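PDB 5O2X: glycoside hydrolase family 61 from Trichoderma reesei QM6a, which is a copper-dependent lytic polysaccharide monooxygenase of family AA9 that probably cleaves cellulose and related polysaccharides by oxidation. Local coordinates for residues S130-L133 and I134-N138. Sequence-based numbering, arbitrary orientation.
Sequences SDVL and ISNNN. With NAG (2-acetamido-2-deoxy-beta-D-glucopyranose), chain C; MAN (alpha-D-mannopyranose), chain M; MAN (alpha-D-mannopyranose), chain L.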
loop_
_atom_site.group_PDB
_atom_site.type_symbol
_atom_site.label_atom_id
_atom_site.label_comp_id
_atom_site.label_asym_id
_atom_site.label_seq_id
_atom_site.Cartn_x
_atom_site.Cartn_y
_atom_site.Cartn_z
ATOM N N SER A 130 -3.652 -0.674 -12.088
ATOM C CA SER A 130 -2.926 -1.948 -12.155
ATOM C C SER A 130 -2.224 -2.146 -13.512
ATOM O O SER A 130 -1.157 -2.749 -13.548
ATOM C CB SER A 130 -3.931 -3.095 -11.935
ATOM O OG SER A 130 -4.992 -3.012 -12.846
ATOM N N ASP A 131 -2.823 -1.684 -14.612
ATOM C CA ASP A 131 -2.202 -1.800 -15.920
ATOM C C ASP A 131 -0.939 -0.961 -16.026
ATOM O O ASP A 131 0.013 -1.345 -16.716
ATOM C CB ASP A 131 -3.183 -1.429 -17.013
ATOM C CG ASP A 131 -4.367 -2.391 -17.042
ATOM O OD1 ASP A 131 -4.097 -3.606 -17.276
ATOM O OD2 ASP A 131 -5.494 -1.952 -16.824
ATOM N N VAL A 132 -0.913 0.186 -15.345
ATOM C CA VAL A 132 0.290 1.021 -15.298
ATOM C C VAL A 132 1.386 0.278 -14.509
ATOM O O VAL A 132 2.540 0.206 -14.941
ATOM C CB VAL A 132 -0.025 2.379 -14.678
ATOM C CG1 VAL A 132 1.219 3.239 -14.602
ATOM C CG2 VAL A 132 -1.104 3.089 -15.482
ATOM N N LEU A 133 1.005 -0.292 -13.362
ATOM C CA LEU A 133 1.936 -1.089 -12.584
ATOM C C LEU A 133 2.506 -2.220 -13.435
ATOM O O LEU A 133 3.734 -2.469 -13.434
ATOM C CB LEU A 133 1.218 -1.621 -11.329
ATOM C CG LEU A 133 1.996 -2.599 -10.462
ATOM C CD1 LEU A 133 1.659 -2.381 -8.997
ATOM C CD2 LEU A 133 1.706 -4.031 -10.842
ATOM N N ILE A 134 1.661 -2.930 -14.175
ATOM C CA ILE A 134 2.125 -4.060 -15.009
ATOM C C ILE A 134 3.112 -3.537 -16.057
ATOM O O ILE A 134 4.166 -4.142 -16.296
ATOM C CB ILE A 134 0.937 -4.760 -15.658
ATOM C CG1 ILE A 134 0.117 -5.485 -14.581
ATOM C CG2 ILE A 134 1.375 -5.722 -16.745
ATOM C CD1 ILE A 134 -1.303 -5.847 -15.009
ATOM N N SER A 135 2.783 -2.413 -16.703
ATOM C CA SER A 135 3.647 -1.877 -17.744
ATOM C C SER A 135 5.025 -1.506 -17.222
ATOM O O SER A 135 6.008 -1.671 -17.918
ATOM C CB SER A 135 2.954 -0.647 -18.334
ATOM O OG SER A 135 3.796 -0.077 -19.320
ATOM N N ASN A 136 5.096 -1.009 -15.992
ATOM C CA ASN A 136 6.352 -0.581 -15.392
ATOM C C ASN A 136 7.021 -1.680 -14.588
ATOM O O ASN A 136 7.519 -1.484 -13.487
ATOM C CB ASN A 136 6.090 0.676 -14.536
ATOM C CG ASN A 136 5.704 1.873 -15.392
ATOM O OD1 ASN A 136 4.715 2.600 -15.051
ATOM N ND2 ASN A 136 6.405 2.107 -16.412
ATOM N N ASN A 137 7.050 -2.884 -15.190
ATOM C CA ASN A 137 7.682 -4.049 -14.573
ATOM C C ASN A 137 7.208 -4.271 -13.142
ATOM O O ASN A 137 8.009 -4.614 -12.260
ATOM C CB ASN A 137 9.210 -4.057 -14.651
ATOM C CG ASN A 137 9.760 -5.439 -14.357
ATOM O OD1 ASN A 137 9.201 -6.441 -14.833
ATOM N ND2 ASN A 137 10.842 -5.515 -13.600
ATOM N N ASN A 138 5.890 -4.158 -12.924
ATOM C CA ASN A 138 5.305 -4.513 -11.659
ATOM C C ASN A 138 5.677 -3.575 -10.515
ATOM O O ASN A 138 5.818 -3.982 -9.368
ATOM C CB ASN A 138 5.590 -5.990 -11.261
ATOM C CG ASN A 138 4.449 -6.924 -11.511
ATOM O OD1 ASN A 138 3.686 -6.779 -12.483
ATOM N ND2 ASN A 138 4.313 -7.894 -10.617
HETATM C C1 NAG C . 11.427 -6.790 -13.190
HETATM C C2 NAG C . 12.918 -6.844 -13.332
HETATM C C3 NAG C . 13.383 -8.237 -12.911
HETATM C C4 NAG C . 12.931 -8.577 -11.521
HETATM C C5 NAG C . 11.442 -8.315 -11.349
HETATM C C6 NAG C . 11.020 -8.354 -9.910
HETATM C C7 NAG C . 14.395 -5.841 -14.985
HETATM C C8 NAG C . 14.677 -5.638 -16.440
HETATM N N2 NAG C . 13.313 -6.553 -14.689
HETATM O O3 NAG C . 14.811 -8.371 -13.001
HETATM O O4 NAG C . 13.197 -9.959 -11.204
HETATM O O5 NAG C . 11.115 -6.972 -11.815
HETATM O O6 NAG C . 11.783 -7.463 -9.112
HETATM O O7 NAG C . 15.112 -5.345 -14.101
HETATM C C1 MAN M . 11.235 -1.495 -12.620
HETATM C C2 MAN M . 12.092 -2.155 -11.576
HETATM C C3 MAN M . 13.558 -1.866 -11.807
HETATM C C4 MAN M . 13.978 -2.176 -13.221
HETATM C C5 MAN M . 13.014 -1.531 -14.210
HETATM C C6 MAN M . 13.269 -1.959 -15.635
HETATM O O2 MAN M . 11.848 -3.562 -11.662
HETATM O O3 MAN M . 14.369 -2.616 -10.890
HETATM O O4 MAN M . 15.297 -1.654 -13.435
HETATM O O5 MAN M . 11.655 -1.839 -13.918
HETATM O O6 MAN M . 12.466 -1.204 -16.544
HETATM C C1 MAN L . -0.021 9.544 -11.743
HETATM C C2 MAN L . -0.306 10.623 -12.775
HETATM C C3 MAN L . -1.555 10.307 -13.582
HETATM C C4 MAN L . -1.450 8.933 -14.218
HETATM C C5 MAN L . -1.144 7.904 -13.122
HETATM C C6 MAN L . -0.867 6.533 -13.696
HETATM O O2 MAN L . 0.836 10.759 -13.624
HETATM O O3 MAN L . -1.787 11.315 -14.587
HETATM O O4 MAN L . -2.654 8.528 -14.843
HETATM O O5 MAN L . 0.028 8.274 -12.381
HETATM O O6 MAN L . 0.228 6.539 -14.629
#
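Methyl CD2 of Leu-133 lies over one face of the Asn-138 carboxamide, 4.0 Å from its CG, while the amide's edges turn to the protein: OD1 accepts Trp-84 N and ND2 donates to Trp-79 O. This is the C-terminal end of helix 129-135, a short helix leading into strand 139-143 of the AA9 β-sandwich. Leucine suits the buried side, where it also packs on Trp-79 and Trp-84; with CG anti to its backbone N (chi1 174°), the branch leans past its own carbonyl toward Asn-138. Regular i to i+4 bonds close with Asn-136 N to Val-132 O (3.0 Å). Asn-136 then leaves the helix as the centre of an inverse gamma turn, and Leu-133 O receives two weak bonds, from Asn-136 N and Asn-138 N, the latter 2.8 Å long but bent to 126°. Asn-137 and Asn-138 both adopt left-handed backbone angles, which asparagine tolerates better than most residues. On the outer side, Val-132 brings CG1 to 3.4 Å from O6 of one mannose (chain L). Asn-137 opens an Asn-X-Thr sequon completed by Thr-139; its ND2, bonded covalently to C1 of the N-acetylglucosamine, donates its N-H to O2 of a second mannose (chain M) at 2.9 Å.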